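PDB 2QF9: putative secreted protein from Streptomyces coelicolor A3, which is of unknown function but is probably secreted and folds as an all-helical DUF305 domain of the ferritin clan. Local coordinates for residues A[42-45]-A[46-50]; A[55-58]-A[59-62]; A[73-76]-A[77-80]; A[101-104]-A[105-109]; A[119-122]-A[123-127]. One frame throughout, in Å; residues are numbered along the deposited sequence.

Contact 1: A[42-45]-A[46-50]; sequences LAYD and IAQTQ. With EDO (1,2-ethanediol), chain C.
Ile46 N donates to Leu42 O over 2.8 Å with an N-H...O angle of 171°, and this nearly straight bond belongs to the run of i to i+4 backbone bonds along helix 37-63, a long helix of the DUF305 fold. Ala47 N to Ala43 O and Gln48 N to Tyr44 O are the next rungs. Asp45 O is gripped twice by one residue: Thr49 N arrives at 3.0 Å and the hydroxyl Thr49 OG1 at 3.2 Å, from opposite faces of the carbonyl plane. With OG1 beside its own backbone N (chi1 -64°), the hydroxyl is directed back to that carbonyl. Asp45 spends its carboxylate on a salt bridge to Arg41.

The Gln48 amide works outward. NE2 donates to O2 of a 1,2-ethanediol, probably a crystallisation additive, over 2.6 Å, while OE1 is hydrogen-bonded to Gln21 of the second subunit. Tyr44 OH likewise reaches Glu25 of that subunit, so this face of the helix belongs to the dimer interface.

Packing between these two side chains is a CH-pi contact: Gln48 CG lies over one face of the Tyr44 ring, 3.9 Å from its centroid and 14° off the normal. The helix also presents Leu42 and Ile46 to helices 109-137 and 141-167, and there Leu42 CD1 meets Ile46 CD1 at 3.7 Å.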
loop_
_atom_site.group_PDB
_atom_site.type_symbol
_atom_site.label_atom_id
_atom_site.label_comp_id
_atom_site.label_asym_id
_atom_site.label_seq_id
_atom_site.Cartn_x
_atom_site.Cartn_y
_atom_site.Cartn_z
ATOM N N LEU A 42 2.583 12.164 -8.635
ATOM C CA LEU A 42 1.739 12.512 -7.501
ATOM C C LEU A 42 0.870 11.314 -7.111
ATOM O O LEU A 42 0.786 10.955 -5.912
ATOM C CB LEU A 42 0.859 13.719 -7.839
ATOM C CG LEU A 42 -0.224 14.084 -6.812
ATOM C CD1 LEU A 42 0.378 14.426 -5.416
ATOM C CD2 LEU A 42 -1.123 15.195 -7.374
ATOM N N ALA A 43 0.237 10.696 -8.118
ATOM C CA ALA A 43 -0.645 9.543 -7.884
ATOM C C ALA A 43 0.131 8.396 -7.225
ATOM O O ALA A 43 -0.354 7.763 -6.301
ATOM C CB ALA A 43 -1.300 9.091 -9.192
ATOM N N TYR A 44 1.363 8.179 -7.663
ATOM C CA TYR A 44 2.210 7.138 -7.065
ATOM C C TYR A 44 2.496 7.466 -5.590
ATOM O O TYR A 44 2.370 6.599 -4.722
ATOM C CB TYR A 44 3.511 7.010 -7.868
ATOM C CG TYR A 44 4.573 6.149 -7.243
ATOM C CD1 TYR A 44 4.587 4.766 -7.443
ATOM C CD2 TYR A 44 5.585 6.718 -6.466
ATOM C CE1 TYR A 44 5.581 3.970 -6.872
ATOM C CE2 TYR A 44 6.581 5.929 -5.888
ATOM C CZ TYR A 44 6.566 4.560 -6.106
ATOM O OH TYR A 44 7.556 3.773 -5.544
ATOM N N ASP A 45 2.886 8.712 -5.318
ATOM C CA ASP A 45 3.154 9.150 -3.938
ATOM C C ASP A 45 1.938 9.038 -3.007
ATOM O O ASP A 45 2.042 8.541 -1.885
ATOM C CB ASP A 45 3.732 10.564 -3.912
ATOM C CG ASP A 45 5.163 10.623 -4.490
ATOM O OD1 ASP A 45 5.854 9.591 -4.523
ATOM O OD2 ASP A 45 5.599 11.711 -4.890
ATOM N N ILE A 46 0.785 9.473 -3.491
ATOM C CA ILE A 46 -0.441 9.322 -2.717
ATOM C C ILE A 46 -0.776 7.844 -2.484
ATOM O O ILE A 46 -1.142 7.465 -1.368
ATOM C CB ILE A 46 -1.620 10.062 -3.392
ATOM C CG1 ILE A 46 -1.371 11.570 -3.299
ATOM C CG2 ILE A 46 -2.981 9.666 -2.738
ATOM C CD1 ILE A 46 -2.388 12.421 -4.076
ATOM N N ALA A 47 -0.694 7.020 -3.538
ATOM C CA ALA A 47 -0.945 5.588 -3.379
ATOM C C ALA A 47 -0.015 4.970 -2.325
ATOM O O ALA A 47 -0.452 4.214 -1.460
ATOM C CB ALA A 47 -0.791 4.849 -4.721
ATOM N N GLN A 48 1.268 5.294 -2.415
ATOM C CA GLN A 48 2.264 4.721 -1.507
ATOM C C GLN A 48 1.991 5.122 -0.059
ATOM O O GLN A 48 1.987 4.265 0.846
ATOM C CB GLN A 48 3.681 5.097 -1.950
ATOM C CG GLN A 48 4.121 4.347 -3.222
ATOM C CD GLN A 48 4.572 2.923 -2.909
ATOM O OE1 GLN A 48 5.761 2.672 -2.741
ATOM N NE2 GLN A 48 3.629 2.005 -2.797
ATOM N N THR A 49 1.755 6.412 0.159
ATOM C CA THR A 49 1.554 6.927 1.500
ATOM C C THR A 49 0.250 6.421 2.090
ATOM O O THR A 49 0.225 5.928 3.219
ATOM C CB THR A 49 1.615 8.475 1.516
ATOM O OG1 THR A 49 2.935 8.865 1.132
ATOM C CG2 THR A 49 1.295 9.053 2.919
ATOM N N GLN A 50 -0.823 6.502 1.319
ATOM C CA GLN A 50 -2.142 6.149 1.839
ATOM C C GLN A 50 -2.313 4.631 2.026
ATOM O O GLN A 50 -2.889 4.199 3.021
ATOM C CB GLN A 50 -3.267 6.796 1.026
ATOM C CG GLN A 50 -3.244 8.346 1.202
ATOM C CD GLN A 50 -4.585 9.025 0.986
ATOM O OE1 GLN A 50 -5.630 8.403 1.069
ATOM N NE2 GLN A 50 -4.549 10.318 0.726
HETATM C C1 EDO C . 0.471 -0.419 -3.346
HETATM O O1 EDO C . -0.663 -0.574 -4.186
HETATM C C2 EDO C . 0.469 1.009 -2.814
HETATM O O2 EDO C . 1.197 1.834 -3.708
#

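Contact 2: A[55-58]-A[59-62]; sequences GMMI and GWLD
Met56 and Met57, both selenomethionines, pack against the indole of Trp60 in a local, one-turn contact near the C-terminal end of helix 37-63, buried between subunits and neighbouring helices. The evidence for regular alpha-helix is four successive i to i+4 bonds, among them Gly59 N to Gly55 O at 2.8 Å and Leu61 N to Met57 O at 3.0 Å.

Met56 O has a double role. It accepts Trp60 N at 2.9 Å, and it also lies over one face of the indole, 3.3 Å above the ring plane and offset toward the rim, with Trp60 CG its nearest ring atom. The ring is brought there because CG stands anti to the carbonyl carbon and beside the backbone N (chi1 -64°), which folds the indole back over the preceding turn. At the benzo end, Met57 CG meets Trp60 CZ3 at 4.0 Å, the two side chains crossing at a slant, while Met56 CB approaches Trp60 CZ2 more loosely at 4.3 Å.

Trp60 NE1 is hydrogen-bonded to Gly59 O of the second subunit, and the bond recurs in the other direction across the dimer. An alanine in place of Trp60 is likely to leave that Gly59 O without its indole N-H donor and open a gap beside Met57 CG.

Within the chain, Met57 leans on Phe12 and Met16 of helix 8-31, and Trp60 on Val142 and Leu146 of helix 141-167.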
loop_
_atom_site.group_PDB
_atom_site.type_symbol
_atom_site.label_atom_id
_atom_site.label_comp_id
_atom_site.label_asym_id
_atom_site.label_seq_id
_atom_site.Cartn_x
_atom_site.Cartn_y
_atom_site.Cartn_z
ATOM N N GLY A 55 -2.493 0.327 5.999
ATOM C CA GLY A 55 -1.908 -0.846 6.666
ATOM C C GLY A 55 -1.624 -0.601 8.146
ATOM O O GLY A 55 -1.887 -1.473 8.974
HETATM N N MSE A 56 -1.083 0.573 8.487
HETATM C CA MSE A 56 -0.822 0.910 9.900
HETATM C C MSE A 56 -2.110 0.826 10.726
HETATM O O MSE A 56 -2.164 0.148 11.759
HETATM C CB MSE A 56 -0.186 2.307 10.043
HETATM C CG MSE A 56 1.229 2.414 9.494
HETATM SE SE MSE A 56 1.706 4.311 9.478
HETATM C CE MSE A 56 3.596 4.264 9.061
HETATM N N MSE A 57 -3.160 1.474 10.234
HETATM C CA MSE A 57 -4.427 1.547 10.970
HETATM C C MSE A 57 -5.140 0.191 11.075
HETATM O O MSE A 57 -5.694 -0.179 12.146
HETATM C CB MSE A 57 -5.316 2.630 10.347
HETATM C CG MSE A 57 -4.707 4.022 10.563
HETATM SE SE MSE A 57 -5.851 5.446 9.857
HETATM C CE MSE A 57 -5.763 4.940 7.946
ATOM N N ILE A 58 -5.102 -0.563 9.977
ATOM C CA ILE A 58 -5.639 -1.925 9.977
ATOM C C ILE A 58 -4.834 -2.813 10.943
ATOM O O ILE A 58 -5.408 -3.611 11.693
ATOM C CB ILE A 58 -5.672 -2.522 8.567
ATOM C CG1 ILE A 58 -6.744 -1.778 7.738
ATOM C CG2 ILE A 58 -5.981 -4.023 8.644
ATOM C CD1 ILE A 58 -6.816 -2.170 6.284
ATOM N N GLY A 59 -3.515 -2.635 10.937
ATOM C CA GLY A 59 -2.632 -3.355 11.853
ATOM C C GLY A 59 -2.941 -3.047 13.315
ATOM O O GLY A 59 -2.886 -3.940 14.181
ATOM N N TRP A 60 -3.302 -1.794 13.591
ATOM C CA TRP A 60 -3.694 -1.415 14.962
ATOM C C TRP A 60 -4.985 -2.116 15.354
ATOM O O TRP A 60 -5.081 -2.714 16.432
ATOM C CB TRP A 60 -3.779 0.111 15.142
ATOM C CG TRP A 60 -2.449 0.816 14.956
ATOM C CD1 TRP A 60 -1.194 0.278 15.129
ATOM C CD2 TRP A 60 -2.247 2.175 14.555
ATOM N NE1 TRP A 60 -0.220 1.229 14.864
ATOM C CE2 TRP A 60 -0.842 2.398 14.508
ATOM C CE3 TRP A 60 -3.116 3.232 14.242
ATOM C CZ2 TRP A 60 -0.286 3.637 14.153
ATOM C CZ3 TRP A 60 -2.555 4.474 13.878
ATOM C CH2 TRP A 60 -1.154 4.658 13.840
ATOM N N LEU A 61 -5.972 -2.068 14.466
ATOM C CA LEU A 61 -7.256 -2.716 14.739
ATOM C C LEU A 61 -7.039 -4.211 15.008
ATOM O O LEU A 61 -7.621 -4.775 15.934
ATOM C CB LEU A 61 -8.235 -2.477 13.584
ATOM C CG LEU A 61 -8.775 -1.046 13.451
ATOM C CD1 LEU A 61 -9.494 -0.876 12.119
ATOM C CD2 LEU A 61 -9.733 -0.695 14.616
ATOM N N ASP A 62 -6.165 -4.834 14.216
ATOM C CA ASP A 62 -5.856 -6.242 14.382
ATOM C C ASP A 62 -5.203 -6.510 15.733
ATOM O O ASP A 62 -5.665 -7.380 16.479
ATOM C CB ASP A 62 -4.980 -6.728 13.231
ATOM C CG ASP A 62 -5.779 -7.004 11.970
ATOM O OD1 ASP A 62 -7.041 -6.979 12.026
ATOM O OD2 ASP A 62 -5.147 -7.249 10.917
#

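Contact 3: A[73-76]-A[77-80]; sequences PPMT and WMGM
Met75, a selenomethionine, threads back through its own loop, and its CB, SE and CE each meet a different part of that loop. CB lies 4.1 Å from Met80 CB. CG stands anti to the carbonyl carbon (chi1 -52°), and bends at the next two torsions curl the chain toward Trp77 and Met78. SE comes to the indole 5.1 Å from the centroid of the five-membered ring and 53° off its normal, an oblique Met-aromatic contact. The terminal CE then meets Met78 SE at 3.4 Å, where the two side chains lie side by side and point the same way; the Met75 and Met78 side chains both pack on His129 of helix 109-137.

Met75 O carries two of the backbone bonds. It accepts Met78 N at 2.9 Å and Met80 N at 3.1 Å from opposite faces of its carbonyl plane, both donors well out of that plane, and Gly79 N donates to Thr76 O alongside. Upstream, Thr76 OG1 donates to Pro73 O over 2.6 Å and Thr76 N joins it from the same face. Asp15 of helix 8-31 is hydrogen-bonded to both Trp77 NE1 and Met75 N, tying the loop to the bundle.

The Thr76 N to Pro73 O bond and the positive phi of Met75 (78°) mark a type II beta turn from Pro73 to Thr76, which leads into a short 3-10 turn.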
loop_
_atom_site.group_PDB
_atom_site.type_symbol
_atom_site.label_atom_id
_atom_site.label_comp_id
_atom_site.label_asym_id
_atom_site.label_seq_id
_atom_site.Cartn_x
_atom_site.Cartn_y
_atom_site.Cartn_z
ATOM N N PRO A 73 -22.750 3.561 11.552
ATOM C CA PRO A 73 -22.480 4.412 10.401
ATOM C C PRO A 73 -21.109 5.091 10.531
ATOM O O PRO A 73 -20.685 5.428 11.648
ATOM C CB PRO A 73 -23.596 5.461 10.473
ATOM C CG PRO A 73 -24.694 4.784 11.192
ATOM C CD PRO A 73 -24.041 3.884 12.187
ATOM N N PRO A 74 -20.399 5.262 9.399
ATOM C CA PRO A 74 -19.177 6.057 9.394
ATOM C C PRO A 74 -19.396 7.402 10.076
ATOM O O PRO A 74 -20.482 7.994 9.963
ATOM C CB PRO A 74 -18.900 6.259 7.900
ATOM C CG PRO A 74 -19.467 5.047 7.261
ATOM C CD PRO A 74 -20.704 4.705 8.067
HETATM N N MSE A 75 -18.369 7.846 10.801
HETATM C CA MSE A 75 -18.313 9.166 11.441
HETATM C C MSE A 75 -19.134 9.235 12.731
HETATM O O MSE A 75 -19.244 10.297 13.338
HETATM C CB MSE A 75 -18.733 10.271 10.456
HETATM C CG MSE A 75 -17.949 10.210 9.140
HETATM SE SE MSE A 75 -16.073 10.587 9.510
HETATM C CE MSE A 75 -16.280 12.529 9.541
ATOM N N THR A 76 -19.700 8.103 13.156
ATOM C CA THR A 76 -20.443 8.074 14.438
ATOM C C THR A 76 -19.539 8.544 15.585
ATOM O O THR A 76 -19.978 9.282 16.474
ATOM C CB THR A 76 -21.055 6.685 14.722
ATOM O OG1 THR A 76 -22.033 6.390 13.716
ATOM C CG2 THR A 76 -21.749 6.644 16.097
ATOM N N TRP A 77 -18.265 8.148 15.528
ATOM C CA TRP A 77 -17.255 8.503 16.533
ATOM C C TRP A 77 -16.985 10.015 16.603
ATOM O O TRP A 77 -16.432 10.511 17.592
ATOM C CB TRP A 77 -15.950 7.716 16.273
ATOM C CG TRP A 77 -15.306 8.087 14.952
ATOM C CD1 TRP A 77 -15.570 7.536 13.725
ATOM C CD2 TRP A 77 -14.324 9.118 14.727
ATOM N NE1 TRP A 77 -14.799 8.147 12.753
ATOM C CE2 TRP A 77 -14.029 9.122 13.339
ATOM C CE3 TRP A 77 -13.651 10.027 15.566
ATOM C CZ2 TRP A 77 -13.097 10.009 12.767
ATOM C CZ3 TRP A 77 -12.716 10.918 14.997
ATOM C CH2 TRP A 77 -12.444 10.887 13.605
HETATM N N MSE A 78 -17.358 10.735 15.546
HETATM C CA MSE A 78 -17.316 12.196 15.533
HETATM C C MSE A 78 -18.666 12.855 15.852
HETATM O O MSE A 78 -18.785 14.080 15.794
HETATM C CB MSE A 78 -16.804 12.701 14.184
HETATM C CG MSE A 78 -15.321 12.918 14.182
HETATM SE SE MSE A 78 -14.705 13.515 12.435
HETATM C CE MSE A 78 -14.926 15.426 12.643
ATOM N N GLY A 79 -19.668 12.036 16.173
ATOM C CA GLY A 79 -21.041 12.505 16.440
ATOM C C GLY A 79 -21.761 12.955 15.180
ATOM O O GLY A 79 -22.657 13.814 15.235
HETATM N N MSE A 80 -21.371 12.364 14.051
HETATM C CA MSE A 80 -21.891 12.748 12.737
HETATM C C MSE A 80 -22.413 11.565 11.915
HETATM O O MSE A 80 -22.612 11.686 10.703
HETATM C CB MSE A 80 -20.829 13.527 11.946
HETATM C CG MSE A 80 -20.587 14.936 12.461
HETATM SE SE MSE A 80 -22.237 16.026 12.425
HETATM C CE MSE A 80 -22.321 16.457 10.497
HETATM O O HOH W 1 -18.078 5.476 13.898
#

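Contact 4: A[101-104]-A[105-109]; sequences MKKL and GTLDG
Thr106 turns its hydroxyl back onto the preceding turn, where OG1 donates to Lys103 O over 2.6 Å, in the carbonyl plane and on a lone pair. In that orientation OG1 sits between the backbone N and the carbonyl carbon (chi1 70°). The same torsion places CG2 beside the backbone N and sends it 3.3 Å from Lys102 O. Lys103 O also accepts Thr106 N at 2.9 Å, but this donor stands well above the carbonyl plane, so the two grips come from different directions.

Lys103 and Leu107 are set at an oblique angle to one another. The lysine runs out with CG anti to the backbone N (chi1 -178°) and bends only at its last torsion; NZ then passes 4.2 Å from Leu107 CD2, a loose approach; the Lys103 ammonium also makes a cation-pi contact with Tyr115. Leu107 points its CB toward the helix turn, and CG settles 3.4 Å from Lys103 O.

The backbone bonding changes along the same residues. The i to i+4 bonds are weak here, Gly105 N to Met101 O being 3.4 Å long, whereas Thr106 N to Lys103 O and Leu107 N to Leu104 O, the latter at 3.2 Å, are i to i+3 bonds.

Beyond it, Leu107 leans on Ala112 and Tyr115 of helix 109-137. On the inner side Leu104 meets Ile29 of helix 8-31 and Tyr116 of helix 109-137, while Met101 reaches Met26 of helix 8-31, so the short helix lies against helices 8-31 and 109-137.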
loop_
_atom_site.group_PDB
_atom_site.type_symbol
_atom_site.label_atom_id
_atom_site.label_comp_id
_atom_site.label_asym_id
_atom_site.label_seq_id
_atom_site.Cartn_x
_atom_site.Cartn_y
_atom_site.Cartn_z
HETATM N N MSE A 101 -16.067 7.794 -9.894
HETATM C CA MSE A 101 -15.001 6.799 -10.123
HETATM C C MSE A 101 -15.094 6.202 -11.530
HETATM O O MSE A 101 -14.082 6.026 -12.201
HETATM C CB MSE A 101 -15.040 5.694 -9.066
HETATM C CG MSE A 101 -14.827 6.185 -7.646
HETATM SE SE MSE A 101 -13.013 6.909 -7.357
HETATM C CE MSE A 101 -12.050 5.188 -7.266
ATOM N N LYS A 102 -16.310 5.905 -11.974
ATOM C CA LYS A 102 -16.532 5.419 -13.329
ATOM C C LYS A 102 -16.084 6.458 -14.367
ATOM O O LYS A 102 -15.383 6.113 -15.327
ATOM C CB LYS A 102 -18.003 5.064 -13.537
ATOM C CG LYS A 102 -18.321 4.613 -14.969
ATOM C CD LYS A 102 -19.816 4.381 -15.169
ATOM C CE LYS A 102 -20.059 3.693 -16.501
ATOM N NZ LYS A 102 -19.832 4.647 -17.612
ATOM N N LYS A 103 -16.480 7.718 -14.162
ATOM C CA LYS A 103 -16.166 8.784 -15.104
ATOM C C LYS A 103 -14.658 8.900 -15.251
ATOM O O LYS A 103 -14.147 8.970 -16.370
ATOM C CB LYS A 103 -16.773 10.125 -14.672
ATOM C CG LYS A 103 -16.500 11.243 -15.646
ATOM C CD LYS A 103 -17.196 12.518 -15.207
ATOM C CE LYS A 103 -16.440 13.755 -15.692
ATOM N NZ LYS A 103 -16.508 13.941 -17.160
ATOM N N LEU A 104 -13.943 8.881 -14.123
ATOM C CA LEU A 104 -12.481 8.995 -14.141
ATOM C C LEU A 104 -11.848 7.969 -15.082
ATOM O O LEU A 104 -10.947 8.297 -15.871
ATOM C CB LEU A 104 -11.895 8.832 -12.719
ATOM C CG LEU A 104 -10.367 8.933 -12.608
ATOM C CD1 LEU A 104 -9.858 10.300 -13.055
ATOM C CD2 LEU A 104 -9.946 8.648 -11.179
ATOM N N GLY A 105 -12.348 6.738 -14.985
ATOM C CA GLY A 105 -11.881 5.619 -15.779
ATOM C C GLY A 105 -12.161 5.728 -17.266
ATOM O O GLY A 105 -11.555 4.982 -18.050
ATOM N N THR A 106 -13.066 6.633 -17.654
ATOM C CA THR A 106 -13.416 6.862 -19.079
ATOM C C THR A 106 -12.606 7.992 -19.732
ATOM O O THR A 106 -12.611 8.139 -20.961
ATOM C CB THR A 106 -14.917 7.206 -19.282
ATOM O OG1 THR A 106 -15.177 8.516 -18.765
ATOM C CG2 THR A 106 -15.848 6.159 -18.619
ATOM N N LEU A 107 -11.944 8.812 -18.912
ATOM C CA LEU A 107 -11.190 9.971 -19.409
ATOM C C LEU A 107 -9.757 9.630 -19.801
ATOM O O LEU A 107 -9.222 8.600 -19.376
ATOM C CB LEU A 107 -11.186 11.085 -18.359
ATOM C CG LEU A 107 -12.584 11.575 -17.965
ATOM C CD1 LEU A 107 -12.489 12.611 -16.849
ATOM C CD2 LEU A 107 -13.313 12.142 -19.167
ATOM N N ASP A 108 -9.145 10.526 -20.583
ATOM C CA ASP A 108 -7.795 10.346 -21.123
ATOM C C ASP A 108 -6.959 11.605 -20.943
ATOM O O ASP A 108 -7.507 12.717 -20.923
ATOM C CB ASP A 108 -7.864 10.012 -22.626
ATOM C CG ASP A 108 -8.373 8.603 -22.882
ATOM O OD1 ASP A 108 -9.507 8.461 -23.371
ATOM O OD2 ASP A 108 -7.645 7.637 -22.563
ATOM N N GLY A 109 -5.639 11.428 -20.837
ATOM C CA GLY A 109 -4.696 12.543 -20.876
ATOM C C GLY A 109 -5.081 13.677 -19.959
ATOM O O GLY A 109 -5.436 13.445 -18.799
#

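Contact 5: A[119-122]-A[123-127]; sequences LMTE and HHRGG
Met120, a selenomethionine, packs against the imidazole of His124 one turn further along helix 109-137; it has two conformers, and what follows describes one of them. SE lies 3.7 Å from His124 CE1, approaching the ring obliquely, and CG makes an off-centre CH-pi contact, 4.1 Å from the ring centroid and 29° off its normal. The chain gets there by leaving with CG anti to the backbone N (chi1 -171°) and bending at the next two torsions. From the same position SE also looks obliquely at His123, 4.8 Å from that ring's centroid, so in this conformer the selenium lies near both rings.

The backbone fixes their spacing. His124 N donates to Met120 O over 2.7 Å at 170°, and His123 N reaches Leu119 O at 2.9 Å. On another side of the helix Thr121 and Arg125 run alongside each other, with Thr121 CG2 4.1 Å from Arg125 NE; the guanidinium is held from beyond by a salt bridge to Glu172, and Thr121 OG1 is hydrogen-bonded to Leu117 O.

The hydrogen bond between His124 NE2 and Glu157 probably restrains the imidazole's rotation. A leucine in place of His124 would probably leave the Glu157 carboxylate without that partner and remove the nearer of the two rings beside the selenium.

The contact sits deep in the bundle: His124 packs on Ile158 of helix 141-167 as well as on helix 37-63, Leu119 leans on Met26 of helix 8-31, and His123 meets the ring of His19 there.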
loop_
_atom_site.group_PDB
_atom_site.type_symbol
_atom_site.label_atom_id
_atom_site.label_comp_id
_atom_site.label_asym_id
_atom_site.label_seq_id
_atom_site.Cartn_x
_atom_site.Cartn_y
_atom_site.Cartn_z
ATOM N N LEU A 119 -11.169 15.531 -8.077
ATOM C CA LEU A 119 -11.649 14.522 -7.128
ATOM C C LEU A 119 -10.740 14.405 -5.906
ATOM O O LEU A 119 -11.218 14.317 -4.775
ATOM C CB LEU A 119 -11.771 13.156 -7.779
ATOM C CG LEU A 119 -12.858 12.947 -8.834
ATOM C CD1 LEU A 119 -12.733 11.542 -9.430
ATOM C CD2 LEU A 119 -14.286 13.186 -8.269
HETATM N N MSE A 120 -9.429 14.420 -6.120
HETATM C CA MSE A 120 -8.500 14.223 -5.014
HETATM C C MSE A 120 -8.467 15.472 -4.112
HETATM O O MSE A 120 -8.284 15.365 -2.899
HETATM C CB MSE A 120 -7.109 13.855 -5.535
HETATM C CG MSE A 120 -6.143 13.422 -4.448
HETATM SE SE MSE A 120 -6.680 11.781 -3.496
HETATM C CE MSE A 120 -6.029 10.479 -4.797
ATOM N N THR A 121 -8.654 16.651 -4.702
ATOM C CA THR A 121 -8.734 17.867 -3.897
ATOM C C THR A 121 -9.902 17.751 -2.893
ATOM O O THR A 121 -9.737 17.965 -1.668
ATOM C CB THR A 121 -8.824 19.150 -4.782
ATOM O OG1 THR A 121 -7.572 19.340 -5.454
ATOM C CG2 THR A 121 -9.132 20.389 -3.938
ATOM N N GLU A 122 -11.063 17.353 -3.403
ATOM C CA GLU A 122 -12.230 17.159 -2.552
ATOM C C GLU A 122 -11.990 16.045 -1.522
ATOM O O GLU A 122 -12.369 16.164 -0.348
ATOM C CB GLU A 122 -13.446 16.864 -3.417
ATOM C CG GLU A 122 -14.739 16.657 -2.653
ATOM C CD GLU A 122 -15.183 17.856 -1.823
ATOM O OE1 GLU A 122 -14.574 18.958 -1.891
ATOM O OE2 GLU A 122 -16.165 17.680 -1.083
ATOM N N HIS A 123 -11.355 14.977 -1.984
ATOM C CA HIS A 123 -11.040 13.826 -1.149
ATOM C C HIS A 123 -10.134 14.243 0.020
ATOM O O HIS A 123 -10.415 13.906 1.169
ATOM C CB HIS A 123 -10.376 12.754 -1.999
ATOM C CG HIS A 123 -10.537 11.370 -1.461
ATOM N ND1 HIS A 123 -9.583 10.753 -0.681
ATOM C CD2 HIS A 123 -11.538 10.475 -1.604
ATOM C CE1 HIS A 123 -9.988 9.535 -0.373
ATOM N NE2 HIS A 123 -11.175 9.345 -0.915
ATOM N N HIS A 124 -9.069 14.980 -0.295
ATOM C CA HIS A 124 -8.160 15.545 0.709
ATOM C C HIS A 124 -8.881 16.470 1.694
ATOM O O HIS A 124 -8.614 16.400 2.897
ATOM C CB HIS A 124 -7.016 16.302 0.031
ATOM C CG HIS A 124 -5.860 15.440 -0.374
ATOM N ND1 HIS A 124 -5.970 14.084 -0.625
ATOM C CD2 HIS A 124 -4.559 15.759 -0.579
ATOM C CE1 HIS A 124 -4.777 13.606 -0.944
ATOM N NE2 HIS A 124 -3.904 14.601 -0.920
ATOM N N ARG A 125 -9.787 17.316 1.187
ATOM C CA ARG A 125 -10.546 18.219 2.064
ATOM C C ARG A 125 -11.340 17.438 3.119
ATOM O O ARG A 125 -11.288 17.778 4.309
ATOM C CB ARG A 125 -11.424 19.179 1.273
ATOM C CG ARG A 125 -10.636 20.273 0.568
ATOM C CD ARG A 125 -11.550 21.442 0.150
ATOM N NE ARG A 125 -10.925 22.330 -0.841
ATOM C CZ ARG A 125 -9.923 23.174 -0.594
ATOM N NH1 ARG A 125 -9.383 23.266 0.626
ATOM N NH2 ARG A 125 -9.457 23.935 -1.578
ATOM N N GLY A 126 -12.024 16.374 2.681
ATOM C CA GLY A 126 -12.794 15.498 3.576
ATOM C C GLY A 126 -11.866 14.818 4.580
ATOM O O GLY A 126 -12.175 14.722 5.770
ATOM N N GLY A 127 -10.732 14.343 4.075
ATOM C CA GLY A 127 -9.687 13.682 4.876
ATOM C C GLY A 127 -9.153 14.558 5.996
ATOM O O GLY A 127 -8.987 14.098 7.140
#

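From the N terminus the five contacts follow in series; each joins adjoining segments, so none closes a long loop and none nests in or crosses another. Contacts 1 and 2 share helix 37-63, with centres about 19 Å apart, and both meet the second subunit. Contact 3 shapes the excursion between helices 37-63 and 98-106, and contact 4 turns the chain from helix 98-106 into helix 109-137, which carries contact 5. Contact 5 is the most central, about 6 Å from the chain centre. It touches contact 1, where Gln50 NE2 packs on His124 CE1 at 3.7 Å, joining helix 37-63 to helix 109-137; contacts 3 and 4 lie outermost.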